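Local coordinates for vacuolar protein sorting-associated protein 54 (Mus musculus, PDB 3N1E) that forms part of the GARP complex, a tethering complex that probably works in retrograde transport from endosomes to the trans-Golgi network, at residues L35-L40 against K89-K94; K42-A47 against S97-I102; K27-M32 against F81-A86. All coordinates share one frame; numbering follows the deposited sequence.

How the interactions relate
In this C-terminal domain of Vps54, interactions 1 and 3 join the same two helices, 17-40 and 74-98, at successive levels. Interaction 2 lies at the bundle's end, where the loop after helix 17-40 meets the end of helix 74-98 and the residues that follow. Interaction 3 is nearest the chain centre, about 6 Å between centres, against about 11 Å for interaction 1 and 20 Å for interaction 2. Interaction 1 is largely buried; the other two are partly so. The chemistry shifts accordingly: aliphatic packing in interaction 3, leucines plus a water-bridged histidine in interaction 1, methyls against a carboxylate in interaction 2. Phe36 touches Ile84 and Leu92 touches Tyr43, making interaction 1 the physical link.

Interaction 1: L35-L40 against K89-K94; sequences LFDKLL and KLHLKK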
ATOM      1  N   LEU A  35      10.648  -0.426  -4.225  1.00 12.09           N
ATOM      2  CA  LEU A  35      10.052  -1.363  -5.186  1.00 12.33           C
ATOM      3  C   LEU A  35       9.105  -0.672  -6.163  1.00 11.89           C
ATOM      4  O   LEU A  35       9.191  -0.890  -7.390  1.00 12.29           O
ATOM      5  CB  LEU A  35       9.305  -2.481  -4.429  1.00 10.20           C
ATOM      6  CG  LEU A  35       8.613  -3.489  -5.358  1.00 11.61           C
ATOM      7  CD1 LEU A  35       9.635  -4.418  -6.065  1.00 20.39           C
ATOM      8  CD2 LEU A  35       7.566  -4.270  -4.567  1.00 15.37           C
ATOM      9  N   PHE A  36       8.207   0.153  -5.632  1.00 10.32           N
ATOM     10  CA  PHE A  36       7.267   0.903  -6.475  1.00 13.06           C
ATOM     11  C   PHE A  36       7.985   1.837  -7.440  1.00 12.09           C
ATOM     12  O   PHE A  36       7.582   1.948  -8.589  1.00 12.18           O
ATOM     13  CB  PHE A  36       6.253   1.684  -5.641  1.00 11.05           C
ATOM     14  CG  PHE A  36       5.415   0.826  -4.722  1.00 12.16           C
ATOM     15  CD1 PHE A  36       5.214  -0.530  -4.978  1.00  9.04           C
ATOM     16  CD2 PHE A  36       4.792   1.406  -3.612  1.00 14.72           C
ATOM     17  CE1 PHE A  36       4.406  -1.345  -4.105  1.00 10.99           C
ATOM     18  CE2 PHE A  36       3.983   0.637  -2.752  1.00 12.31           C
ATOM     19  CZ  PHE A  36       3.779  -0.737  -3.006  1.00 12.06           C
ATOM     20  N   ASP A  37       9.032   2.522  -6.971  1.00 10.18           N
ATOM     21  CA  ASP A  37       9.780   3.418  -7.847  1.00 10.95           C
ATOM     22  C   ASP A  37      10.408   2.597  -8.967  1.00 13.14           C
ATOM     23  O   ASP A  37      10.308   2.964 -10.128  1.00 15.29           O
ATOM     24  CB  ASP A  37      10.860   4.205  -7.084  1.00 12.19           C
ATOM     25  CG  ASP A  37      11.817   4.962  -8.041  1.00 23.70           C
ATOM     26  OD1 ASP A  37      11.330   5.820  -8.800  1.00 19.82           O
ATOM     27  OD2 ASP A  37      13.038   4.676  -8.060  1.00 28.56           O
ATOM     28  N   LYS A  38      11.020   1.467  -8.622  1.00 11.46           N
ATOM     29  CA  LYS A  38      11.701   0.638  -9.621  1.00 14.74           C
ATOM     30  C   LYS A  38      10.728   0.134 -10.667  1.00 16.84           C
ATOM     31  O   LYS A  38      10.978   0.265 -11.870  1.00 15.93           O
ATOM     32  CB  LYS A  38      12.384  -0.547  -8.941  1.00 17.90           C
ATOM     33  CG  LYS A  38      13.151  -1.407  -9.898  1.00 26.97           C
ATOM     34  CD  LYS A  38      13.682  -2.640  -9.191  1.00 38.57           C
ATOM     35  CE  LYS A  38      13.568  -3.866 -10.084  1.00 40.43           C
ATOM     36  NZ  LYS A  38      14.149  -3.634 -11.430  1.00 53.77           N
ATOM     37  N   LEU A  39       9.597  -0.399 -10.201  1.00 15.05           N
ATOM     38  CA  LEU A  39       8.623  -1.010 -11.112  1.00 19.87           C
ATOM     39  C   LEU A  39       7.833   0.013 -11.923  1.00 14.50           C
ATOM     40  O   LEU A  39       7.712  -0.132 -13.148  1.00 14.65           O
ATOM     41  CB  LEU A  39       7.697  -1.968 -10.356  1.00 14.32           C
ATOM     42  CG  LEU A  39       8.344  -3.227  -9.754  1.00 16.30           C
ATOM     43  CD1 LEU A  39       7.352  -3.978  -8.871  1.00 17.75           C
ATOM     44  CD2 LEU A  39       8.904  -4.128 -10.878  1.00 24.95           C
ATOM     45  N   LEU A  40       7.308   1.040 -11.254  1.00 11.22           N
ATOM     46  CA  LEU A  40       6.427   2.003 -11.919  1.00  9.52           C
ATOM     47  C   LEU A  40       7.165   2.949 -12.874  1.00 13.70           C
ATOM     48  O   LEU A  40       6.549   3.472 -13.790  1.00 13.25           O
ATOM     49  CB  LEU A  40       5.585   2.769 -10.901  1.00 13.56           C
ATOM     50  CG  LEU A  40       4.519   1.849 -10.299  1.00  8.68           C
ATOM     51  CD1 LEU A  40       3.908   2.456  -9.033  1.00  9.65           C
ATOM     52  CD2 LEU A  40       3.409   1.561 -11.344  1.00 11.88           C
ATOM     53  N   LYS A  89       0.568   5.384  -4.973  1.00  6.53           N
ATOM     54  CA  LYS A  89      -0.126   6.434  -5.710  1.00  7.47           C
ATOM     55  C   LYS A  89       0.856   7.505  -6.165  1.00  8.22           C
ATOM     56  O   LYS A  89       0.730   7.999  -7.274  1.00 11.25           O
ATOM     57  CB  LYS A  89      -1.236   7.079  -4.881  1.00  8.77           C
ATOM     58  CG  LYS A  89      -2.424   6.136  -4.689  1.00  7.57           C
ATOM     59  CD  LYS A  89      -3.629   6.836  -4.047  1.00 12.46           C
ATOM     60  CE  LYS A  89      -3.311   7.330  -2.671  1.00 17.41           C
ATOM     61  NZ  LYS A  89      -4.503   8.105  -2.175  1.00 13.87           N
ATOM     62  N   LEU A  90       1.835   7.841  -5.325  1.00  8.25           N
ATOM     63  CA  LEU A  90       2.784   8.906  -5.711  1.00  8.04           C
ATOM     64  C   LEU A  90       3.581   8.463  -6.938  1.00  9.94           C
ATOM     65  O   LEU A  90       3.756   9.237  -7.898  1.00  9.49           O
ATOM     66  CB  LEU A  90       3.691   9.296  -4.510  1.00  8.44           C
ATOM     67  CG  LEU A  90       4.816  10.309  -4.746  1.00 15.29           C
ATOM     68  CD1 LEU A  90       5.069  11.122  -3.456  1.00 21.79           C
ATOM     69  CD2 LEU A  90       6.084   9.590  -5.208  1.00 17.61           C
ATOM     70  N   HIS A  91       4.071   7.216  -6.913  1.00  8.73           N
ATOM     71  CA  HIS A  91       4.875   6.717  -8.014  1.00  8.09           C
ATOM     72  C   HIS A  91       4.048   6.478  -9.272  1.00  9.01           C
ATOM     73  O   HIS A  91       4.533   6.725 -10.386  1.00 10.03           O
ATOM     74  CB  HIS A  91       5.656   5.480  -7.585  1.00  8.85           C
ATOM     75  CG  HIS A  91       6.715   5.796  -6.577  1.00  9.68           C
ATOM     76  ND1 HIS A  91       7.843   6.524  -6.900  1.00 14.41           N
ATOM     77  CD2 HIS A  91       6.809   5.507  -5.260  1.00 10.01           C
ATOM     78  CE1 HIS A  91       8.584   6.676  -5.815  1.00 16.46           C
ATOM     79  NE2 HIS A  91       7.982   6.060  -4.808  1.00 11.74           N
ATOM     80  N   LEU A  92       2.798   6.024  -9.089  1.00  7.37           N
ATOM     81  CA  LEU A  92       1.920   5.802 -10.245  1.00  6.62           C
ATOM     82  C   LEU A  92       1.561   7.157 -10.870  1.00  8.47           C
ATOM     83  O   LEU A  92       1.611   7.298 -12.094  1.00 10.56           O
ATOM     84  CB  LEU A  92       0.651   5.025  -9.847  1.00  9.07           C
ATOM     85  CG  LEU A  92      -0.372   4.812 -10.983  1.00  8.16           C
ATOM     86  CD1 LEU A  92       0.216   4.130 -12.229  1.00  9.86           C
ATOM     87  CD2 LEU A  92      -1.484   3.927 -10.440  1.00  7.01           C
ATOM     88  N   LYS A  93       1.202   8.138 -10.041  1.00  8.79           N
ATOM     89  CA  LYS A  93       0.886   9.495 -10.526  1.00 10.62           C
ATOM     90  C   LYS A  93       2.070  10.052 -11.342  1.00 10.40           C
ATOM     91  O   LYS A  93       1.849  10.602 -12.425  1.00 11.72           O
ATOM     92  CB  LYS A  93       0.530  10.423  -9.361  1.00 12.24           C
ATOM     93  CG  LYS A  93      -0.084  11.780  -9.795  1.00 19.08           C
ATOM     94  CD  LYS A  93      -0.908  12.354  -8.635  1.00 29.94           C
ATOM     95  CE  LYS A  93      -0.098  13.306  -7.798  1.00 48.28           C
ATOM     96  NZ  LYS A  93      -0.233  14.721  -8.261  1.00 62.08           N
ATOM     97  N   LYS A  94       3.305   9.878 -10.852  1.00 10.39           N
ATOM     98  CA  LYS A  94       4.497  10.379 -11.553  0.50  9.55           C
ATOM     99  C   LYS A  94       4.602   9.759 -12.955  1.00 12.80           C
ATOM    100  O   LYS A  94       4.883  10.451 -13.951  1.00 12.87           O
ATOM    101  CB  LYS A  94       5.753  10.072 -10.723  0.50 12.08           C
ATOM    102  CG  LYS A  94       7.050  10.624 -11.254  0.50 17.57           C
ATOM    103  CD  LYS A  94       8.049  10.805 -10.109  0.50 19.42           C
ATOM    104  CE  LYS A  94       7.604  11.968  -9.229  0.50 25.64           C
ATOM    105  NZ  LYS A  94       8.319  12.071  -7.910  0.50 39.41           N
TER
HETATM  106  O   HOH W   1       8.965   7.111  -9.386  1.00 24.24           O
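The His91 ring lies flat against the backbone and CB of Asp37, and this one imidazole separates a close-packed interior from a solvent-facing side. Asp37 CB stands 4.0 Å from the centroid of the imidazole, 29° off its normal, a CH-pi contact over the face; Leu90 CD2 covers the opposite face. On the inner side the packing is aliphatic. Leu40 reaches across at about a right angle to the His91 side chain and sets CD1 against His91 CB at 3.8 Å. The same methyl reaches the backbone of the facing helix, Leu40 CD1 lying 3.7 Å from Leu92 N, while its other methyl, CD2, meets Leu92 CD1 at 4.2 Å. Phe36 contributes with CB, which lies 3.9 Å from His91 CD2; its phenyl ring leads away from the contact to pack on Ile57 and Met61 of helix 52-68. The two segments run nearly parallel, their axes 9.2 Å apart at closest approach with 21° between their directions. This is the relation expected of two parallel helices of an up-and-down bundle linked through a third, here helix 52-68, which covers the inner flank of Phe36 and Leu40. Toward solvent the contact becomes polar. A chi1 of 170° carries the Asp37 carboxylate past the ring instead of bonding it directly. Water 1 spans the remaining distance: it donates to Asp37 OD1 at 2.8 Å and hydrogen-bonds His91 ND1, also at 2.8 Å, lying at the ring edge in its plane. His91 NE2 is held by Asp33 OD1 one turn earlier on helix 17-40, and bonds at both nitrogens fix the rotation of the ring. The carboxylates of Asp33 and Asp37 could raise the tendency of His91 to be protonated, although its charge is not seen.

Interaction 2: K42-A47 against S97-I102; sequences KYEVKA and SHLNVI
Leu99 and Val45 supply the apolar part of this contact, joined more loosely by Val101. The two methyls of Leu99 part company: CD1 meets Val45 CG2 at 4.0 Å, whereas CD2 turns to Glu44. Val45 CG2 also faces Val101 CG2 at 4.3 Å, so a single valine methyl spans both partners. The first torsion of Val45 puts it there, with CG2 beside the backbone N and CG1 anti to that N (chi1 -179°). Val45 also packs on Gln108, Leu111 and Val112 of helix 107-124.

A second group of contacts sets oxygens against methyls. Leu99 CD2 lies 3.5 Å from Glu44 OE2 and 3.6 Å from Glu44 OE1, nearly equidistant from the two carboxylate oxygens. A bend at chi2 (-61°) folds the glutamate back to bring its end near the leucine. The fold also leaves Glu44 OE2 3.1 Å from Tyr43 O, a close pair of acceptors and not a bond. Tyr43 O touches Leu99 CD1 at 3.6 Å, and it also accepts a hydrogen bond from Gln95 NE2 of helix 74-98.

Hydrogen bonds do not cross between the segments; the polar fastening lies beside them. Tyr43 OH bonds Asp115 OD2 of helix 107-124. Within 97-102 the backbone bond Asn100 N to Ser97 O, at 3.1 Å, helps to close the last turn.

Asn100 leaves helical geometry with a positive phi of 55° and two bonds back into that turn: a Schellman motif that ends helix 74-98 and turns the chain so that Leu99 just before Asn100 and Val101 just after it both face Val45, at one end of the helical bundle.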
ATOM      1  N   LYS A  42       9.141   2.008 -15.016  1.00 15.09           N
ATOM      2  CA  LYS A  42       9.193   1.209 -16.260  1.00 24.00           C
ATOM      3  C   LYS A  42       7.799   0.805 -16.774  1.00 28.23           C
ATOM      4  O   LYS A  42       7.665   0.060 -17.743  1.00 18.94           O
ATOM      5  CB  LYS A  42      10.018  -0.069 -16.044  1.00 23.47           C
ATOM      6  CG  LYS A  42      11.527   0.128 -15.836  1.00 39.01           C
ATOM      7  CD  LYS A  42      12.206  -1.219 -15.610  1.00 61.22           C
ATOM      8  CE  LYS A  42      13.739  -1.120 -15.700  1.00 78.37           C
ATOM      9  NZ  LYS A  42      14.416  -2.414 -15.340  1.00 55.58           N
ATOM     10  N   TYR A  43       6.751   1.271 -16.112  1.00 17.14           N
ATOM     11  CA  TYR A  43       5.403   0.808 -16.447  1.00 12.04           C
ATOM     12  C   TYR A  43       4.962   1.355 -17.789  1.00 13.35           C
ATOM     13  O   TYR A  43       5.089   2.547 -18.044  1.00 14.40           O
ATOM     14  CB  TYR A  43       4.458   1.289 -15.346  1.00 11.17           C
ATOM     15  CG  TYR A  43       2.981   1.045 -15.541  1.00 12.55           C
ATOM     16  CD1 TYR A  43       2.480  -0.228 -15.810  1.00 11.42           C
ATOM     17  CD2 TYR A  43       2.079   2.095 -15.414  1.00 14.08           C
ATOM     18  CE1 TYR A  43       1.097  -0.436 -15.956  1.00 10.76           C
ATOM     19  CE2 TYR A  43       0.697   1.894 -15.563  1.00 14.13           C
ATOM     20  CZ  TYR A  43       0.222   0.621 -15.834  1.00 15.04           C
ATOM     21  OH  TYR A  43      -1.142   0.437 -15.962  1.00 14.21           O
ATOM     22  N   GLU A  44       4.454   0.481 -18.652  1.00 16.34           N
ATOM     23  CA  GLU A  44       3.850   0.946 -19.897  1.00 17.01           C
ATOM     24  C   GLU A  44       2.388   0.507 -19.916  1.00 17.35           C
ATOM     25  O   GLU A  44       2.052  -0.590 -19.463  1.00 17.70           O
ATOM     26  CB  GLU A  44       4.615   0.453 -21.130  1.00 27.95           C
ATOM     27  CG  GLU A  44       6.033   1.047 -21.243  1.00 49.45           C
ATOM     28  CD  GLU A  44       6.074   2.572 -21.376  1.00 67.87           C
ATOM     29  OE1 GLU A  44       5.457   3.143 -22.317  1.00 38.28           O
ATOM     30  OE2 GLU A  44       6.761   3.204 -20.540  1.00 43.72           O
ATOM     31  N   VAL A  45       1.530   1.387 -20.420  1.00 14.44           N
ATOM     32  CA  VAL A  45       0.104   1.112 -20.398  1.00 12.88           C
ATOM     33  C   VAL A  45      -0.272   0.289 -21.638  1.00 12.28           C
ATOM     34  O   VAL A  45      -0.240   0.808 -22.756  1.00 16.62           O
ATOM     35  CB  VAL A  45      -0.684   2.423 -20.294  1.00 12.06           C
ATOM     36  CG1 VAL A  45      -2.228   2.146 -20.247  1.00  9.53           C
ATOM     37  CG2 VAL A  45      -0.254   3.170 -19.032  1.00 12.95           C
ATOM     38  N   LYS A  46      -0.605  -0.982 -21.419  1.00 11.72           N
ATOM     39  CA  LYS A  46      -1.069  -1.874 -22.496  1.00 14.45           C
ATOM     40  C   LYS A  46      -1.790  -3.082 -21.908  1.00 15.82           C
ATOM     41  O   LYS A  46      -1.619  -3.421 -20.724  1.00 14.02           O
ATOM     42  CB  LYS A  46       0.113  -2.316 -23.354  1.00 18.30           C
ATOM     43  CG  LYS A  46       1.128  -3.117 -22.566  1.00 17.35           C
ATOM     44  CD  LYS A  46       2.288  -3.557 -23.446  1.00 36.05           C
ATOM     45  CE  LYS A  46       3.039  -4.721 -22.814  1.00 38.24           C
ATOM     46  NZ  LYS A  46       4.140  -4.290 -21.908  1.00 41.84           N
ATOM     47  N   ALA A  47      -2.582  -3.740 -22.751  1.00 11.72           N
ATOM     48  CA  ALA A  47      -3.178  -5.015 -22.407  1.00 10.74           C
ATOM     49  C   ALA A  47      -2.127  -6.117 -22.552  1.00 11.12           C
ATOM     50  O   ALA A  47      -1.199  -5.972 -23.346  1.00 13.99           O
ATOM     51  CB  ALA A  47      -4.378  -5.271 -23.313  1.00 16.01           C
ATOM     52  N   SER A  97       1.938  10.877 -15.439  1.00  9.54           N
ATOM     53  CA  SER A  97       2.238  12.224 -15.905  0.50 14.20           C
ATOM     54  C   SER A  97       3.325  12.176 -16.961  1.00 14.74           C
ATOM     55  O   SER A  97       3.231  12.866 -17.992  1.00 14.99           O
ATOM     56  CB  SER A  97       2.658  13.102 -14.735  0.50 14.15           C
ATOM     57  OG  SER A  97       1.514  13.455 -13.981  0.50 17.88           O
ATOM     58  N   HIS A  98       4.341  11.369 -16.694  1.00 13.06           N
ATOM     59  CA  HIS A  98       5.456  11.169 -17.626  1.00 14.44           C
ATOM     60  C   HIS A  98       4.965  10.650 -18.976  1.00 21.30           C
ATOM     61  O   HIS A  98       5.380  11.149 -20.037  1.00 17.16           O
ATOM     62  CB  HIS A  98       6.521  10.263 -17.011  1.00 17.24           C
ATOM     63  CG  HIS A  98       7.586   9.849 -17.978  1.00 21.95           C
ATOM     64  ND1 HIS A  98       8.581  10.708 -18.393  1.00 25.57           N
ATOM     65  CD2 HIS A  98       7.810   8.673 -18.612  1.00 22.74           C
ATOM     66  CE1 HIS A  98       9.371  10.079 -19.246  1.00 29.88           C
ATOM     67  NE2 HIS A  98       8.924   8.846 -19.402  1.00 28.83           N
ATOM     68  N   LEU A  99       4.037   9.687 -18.934  1.00 12.25           N
ATOM     69  CA  LEU A  99       3.476   9.067 -20.130  1.00 14.47           C
ATOM     70  C   LEU A  99       2.367   9.894 -20.771  1.00 15.86           C
ATOM     71  O   LEU A  99       1.869   9.514 -21.828  1.00 15.24           O
ATOM     72  CB  LEU A  99       2.938   7.670 -19.778  1.00 10.03           C
ATOM     73  CG  LEU A  99       3.854   6.553 -19.294  1.00 14.54           C
ATOM     74  CD1 LEU A  99       3.026   5.365 -18.793  1.00 17.33           C
ATOM     75  CD2 LEU A  99       4.852   6.104 -20.348  1.00 19.53           C
ATOM     76  N   ASN A 100       1.985  11.022 -20.157  1.00 12.96           N
ATOM     77  CA  ASN A 100       0.882  11.870 -20.637  1.00 13.01           C
ATOM     78  C   ASN A 100      -0.438  11.120 -20.807  1.00 13.99           C
ATOM     79  O   ASN A 100      -1.194  11.300 -21.793  1.00 14.68           O
ATOM     80  CB  ASN A 100       1.249  12.597 -21.946  1.00 13.94           C
ATOM     81  CG  ASN A 100       2.297  13.656 -21.739  1.00 17.11           C
ATOM     82  OD1 ASN A 100       3.357  13.613 -22.354  1.00 22.52           O
ATOM     83  ND2 ASN A 100       2.006  14.616 -20.890  1.00 19.73           N
ATOM     84  N   VAL A 101      -0.728  10.289 -19.815  1.00 13.18           N
ATOM     85  CA  VAL A 101      -2.003   9.579 -19.776  1.00 10.76           C
ATOM     86  C   VAL A 101      -2.936  10.436 -18.959  1.00 16.39           C
ATOM     87  O   VAL A 101      -2.606  10.829 -17.817  1.00 21.01           O
ATOM     88  CB  VAL A 101      -1.875   8.178 -19.105  1.00 14.29           C
ATOM     89  CG1 VAL A 101      -3.265   7.444 -19.066  1.00 10.94           C
ATOM     90  CG2 VAL A 101      -0.886   7.340 -19.841  1.00 17.64           C
ATOM     91  N   ILE A 102      -4.100  10.719 -19.522  1.00 13.00           N
ATOM     92  CA  ILE A 102      -5.046  11.569 -18.831  1.00 17.97           C
ATOM     93  C   ILE A 102      -6.396  10.879 -18.636  1.00 14.67           C
ATOM     94  O   ILE A 102      -6.717   9.884 -19.309  1.00 14.00           O
ATOM     95  CB  ILE A 102      -5.206  12.937 -19.541  1.00 23.20           C
ATOM     96  CG1 ILE A 102      -5.884  12.764 -20.899  1.00 21.56           C
ATOM     97  CG2 ILE A 102      -3.832  13.644 -19.659  1.00 28.40           C
ATOM     98  CD1 ILE A 102      -6.646  14.015 -21.341  1.00 34.75           C
TER

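Interaction 3: K27-M32 against F81-A86; sequences KLVAIM and FLRINA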
ATOM      1  N   LYS A  27      10.691   1.467   8.066  1.00 18.99           N
ATOM      2  CA  LYS A  27      11.684   0.731   7.244  1.00 17.20           C
ATOM      3  C   LYS A  27      10.986  -0.129   6.186  1.00 13.93           C
ATOM      4  O   LYS A  27      11.457  -0.250   5.039  1.00 14.66           O
ATOM      5  CB  LYS A  27      12.634  -0.114   8.127  1.00 12.77           C
ATOM      6  CG  LYS A  27      13.531   0.727   9.038  1.00 20.12           C
ATOM      7  CD  LYS A  27      14.124  -0.066  10.197  1.00 26.06           C
ATOM      8  CE  LYS A  27      15.043  -1.182   9.749  1.00 39.76           C
ATOM      9  NZ  LYS A  27      15.651  -1.863  10.938  1.00 36.95           N
ATOM     10  N   LEU A  28       9.834  -0.687   6.557  1.00 15.18           N
ATOM     11  CA  LEU A  28       9.020  -1.443   5.631  1.00 11.75           C
ATOM     12  C   LEU A  28       8.402  -0.576   4.521  1.00 13.83           C
ATOM     13  O   LEU A  28       8.411  -0.965   3.362  1.00 13.19           O
ATOM     14  CB  LEU A  28       7.940  -2.213   6.394  1.00 15.92           C
ATOM     15  CG  LEU A  28       7.117  -3.269   5.664  1.00 16.36           C
ATOM     16  CD1 LEU A  28       7.939  -4.241   4.817  1.00 17.72           C
ATOM     17  CD2 LEU A  28       6.368  -4.039   6.753  1.00 12.73           C
ATOM     18  N   VAL A  29       7.889   0.602   4.866  1.00 11.88           N
ATOM     19  CA  VAL A  29       7.401   1.545   3.850  1.00 13.56           C
ATOM     20  C   VAL A  29       8.528   1.940   2.912  1.00 11.52           C
ATOM     21  O   VAL A  29       8.325   2.049   1.704  1.00 11.85           O
ATOM     22  CB  VAL A  29       6.751   2.798   4.507  1.00 13.48           C
ATOM     23  CG1 VAL A  29       6.440   3.928   3.483  1.00 16.40           C
ATOM     24  CG2 VAL A  29       5.471   2.388   5.249  1.00 13.95           C
ATOM     25  N   ALA A  30       9.737   2.084   3.444  1.00 10.10           N
ATOM     26  CA  ALA A  30      10.827   2.521   2.586  1.00  9.43           C
ATOM     27  C   ALA A  30      11.188   1.417   1.580  1.00  9.32           C
ATOM     28  O   ALA A  30      11.461   1.678   0.391  1.00 10.95           O
ATOM     29  CB  ALA A  30      12.057   2.973   3.447  1.00 12.68           C
ATOM     30  N   ILE A  31      11.172   0.168   2.046  1.00  8.23           N
ATOM     31  CA  ILE A  31      11.393  -0.957   1.168  1.00 12.68           C
ATOM     32  C   ILE A  31      10.352  -0.997   0.061  1.00 12.08           C
ATOM     33  O   ILE A  31      10.688  -1.177  -1.113  1.00 11.58           O
ATOM     34  CB  ILE A  31      11.425  -2.271   1.990  1.00 16.66           C
ATOM     35  CG1 ILE A  31      12.714  -2.311   2.833  1.00 13.77           C
ATOM     36  CG2 ILE A  31      11.279  -3.484   1.100  1.00 15.39           C
ATOM     37  CD1 ILE A  31      12.693  -3.285   4.024  1.00 20.81           C
ATOM     38  N   MET A  32       9.079  -0.825   0.420  1.00 11.16           N
ATOM     39  CA  MET A  32       8.058  -0.901  -0.618  1.00 13.18           C
ATOM     40  C   MET A  32       8.121   0.303  -1.559  1.00 10.25           C
ATOM     41  O   MET A  32       7.913   0.168  -2.766  1.00 11.05           O
ATOM     42  CB  MET A  32       6.654  -1.053  -0.031  1.00 11.97           C
ATOM     43  CG  MET A  32       6.464  -2.285   0.830  1.00 15.36           C
ATOM     44  SD  MET A  32       6.716  -3.835  -0.060  1.00 18.60           S
ATOM     45  CE  MET A  32       5.324  -3.840  -1.158  1.00 23.43           C
ATOM     46  N   PHE A  81      -0.758  -0.185   5.572  1.00  9.69           N
ATOM     47  CA  PHE A  81      -1.229  -0.273   4.196  1.00  9.33           C
ATOM     48  C   PHE A  81      -1.679   1.052   3.630  1.00  9.51           C
ATOM     49  O   PHE A  81      -1.522   1.268   2.434  1.00  9.77           O
ATOM     50  CB  PHE A  81      -2.259  -1.408   3.993  1.00  7.93           C
ATOM     51  CG  PHE A  81      -1.604  -2.719   3.699  1.00  9.59           C
ATOM     52  CD1 PHE A  81      -1.371  -3.131   2.374  1.00 12.55           C
ATOM     53  CD2 PHE A  81      -1.138  -3.507   4.740  1.00 10.69           C
ATOM     54  CE1 PHE A  81      -0.710  -4.351   2.104  1.00 11.07           C
ATOM     55  CE2 PHE A  81      -0.476  -4.712   4.483  1.00 14.23           C
ATOM     56  CZ  PHE A  81      -0.271  -5.135   3.163  1.00 15.47           C
ATOM     57  N   LEU A  82      -2.191   1.954   4.475  1.00  8.75           N
ATOM     58  CA  LEU A  82      -2.480   3.314   3.991  1.00  8.78           C
ATOM     59  C   LEU A  82      -1.212   4.051   3.562  1.00  9.74           C
ATOM     60  O   LEU A  82      -1.232   4.746   2.559  1.00 10.18           O
ATOM     61  CB  LEU A  82      -3.273   4.129   5.022  1.00  9.18           C
ATOM     62  CG  LEU A  82      -4.690   3.598   5.177  1.00 11.07           C
ATOM     63  CD1 LEU A  82      -5.267   4.245   6.438  1.00 25.08           C
ATOM     64  CD2 LEU A  82      -5.606   3.920   3.949  1.00 16.49           C
ATOM     65  N   ARG A  83      -0.110   3.863   4.294  1.00 11.64           N
ATOM     66  CA  ARG A  83       1.180   4.462   3.921  1.00 11.86           C
ATOM     67  C   ARG A  83       1.766   3.850   2.652  1.00 11.43           C
ATOM     68  O   ARG A  83       2.324   4.555   1.801  1.00 11.36           O
ATOM     69  CB  ARG A  83       2.213   4.362   5.071  1.00 14.62           C
ATOM     70  CG  ARG A  83       1.746   5.068   6.329  1.00 11.34           C
ATOM     71  CD  ARG A  83       2.843   5.235   7.400  1.00 16.98           C
ATOM     72  NE  ARG A  83       2.491   6.443   8.174  1.00 36.05           N
ATOM     73  CZ  ARG A  83       3.096   6.865   9.282  1.00 45.64           C
ATOM     74  NH1 ARG A  83       4.110   6.180   9.811  1.00 29.34           N
ATOM     75  NH2 ARG A  83       2.663   7.976   9.880  1.00 25.12           N
ATOM     76  N   ILE A  84       1.694   2.536   2.557  1.00  8.99           N
ATOM     77  CA  ILE A  84       2.138   1.823   1.360  1.00 10.27           C
ATOM     78  C   ILE A  84       1.314   2.330   0.169  1.00 11.38           C
ATOM     79  O   ILE A  84       1.864   2.665  -0.877  1.00 10.51           O
ATOM     80  CB  ILE A  84       1.928   0.286   1.488  1.00 13.03           C
ATOM     81  CG1 ILE A  84       2.808  -0.343   2.587  1.00 22.83           C
ATOM     82  CG2 ILE A  84       2.155  -0.408   0.149  1.00 14.95           C
ATOM     83  CD1 ILE A  84       4.201   0.101   2.642  1.00 30.44           C
ATOM     84  N   ASN A  85      -0.003   2.402   0.336  1.00  9.13           N
ATOM     85  CA  ASN A  85      -0.869   2.924  -0.733  1.00  6.56           C
ATOM     86  C   ASN A  85      -0.503   4.347  -1.159  1.00  7.95           C
ATOM     87  O   ASN A  85      -0.548   4.678  -2.333  1.00  9.45           O
ATOM     88  CB  ASN A  85      -2.350   2.851  -0.313  1.00  7.57           C
ATOM     89  CG  ASN A  85      -3.299   3.292  -1.392  1.00  8.74           C
ATOM     90  OD1 ASN A  85      -4.031   4.295  -1.250  1.00 15.66           O
ATOM     91  ND2 ASN A  85      -3.295   2.589  -2.467  1.00  7.78           N
ATOM     92  N   ALA A  86      -0.149   5.188  -0.198  1.00  9.87           N
ATOM     93  CA  ALA A  86       0.219   6.563  -0.517  1.00 10.37           C
ATOM     94  C   ALA A  86       1.476   6.582  -1.390  1.00  8.81           C
ATOM     95  O   ALA A  86       1.558   7.356  -2.327  1.00  8.74           O
ATOM     96  CB  ALA A  86       0.451   7.353   0.761  1.00  9.17           C
TER
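Asn85 N to Phe81 O, at 2.8 Å, is the shortest polar bond here, and it stays within the helix from which Ile84 and Arg83 reach Val29 and Met32; none crosses between the segments. What joins them is chiefly one methyl. Ile84 CD1 rests 3.7 Å from Val29 CG2 and at the same 3.7 Å from Val29 CA, so it presses on the backbone of helix 17-40 as well as on a side chain. From the next turn Met32 CG approaches the same methyl at 3.8 Å. The carbonyl oxygen Leu28 O, already bonded by Met32 N, lies farther off, 4.4 Å from Ile84 CD1.

The reach of Ile84 follows from its torsions: chi1 of -66° sets CG1 anti to the carbonyl carbon, and chi2 of -44° swings CD1 into the surface between Val29 and Met32. Val29 and Ile84 lie alongside each other, pointing opposite ways, while Met32, bent at chi2 and chi3, crosses Ile84 at a slant. Helices 17-40 and 74-98 run roughly parallel in the helical bundle, with helix 52-68 packed on this side, where its Met61 touches both Met32 and Ile84.

On the exposed flank, Val29 CG2 meets Arg83 CB at 3.8 Å. Only the base of the arginine takes part; its extended chain carries the guanidinium away from Val29. The two short segments cross at 30°, more steeply than 35-40 and 89-94. With no hydrogen bond across it, the junction probably rests on close fit and the burial of aliphatic groups, with backbone bonds such as Met32 N to Leu28 O made within each helix.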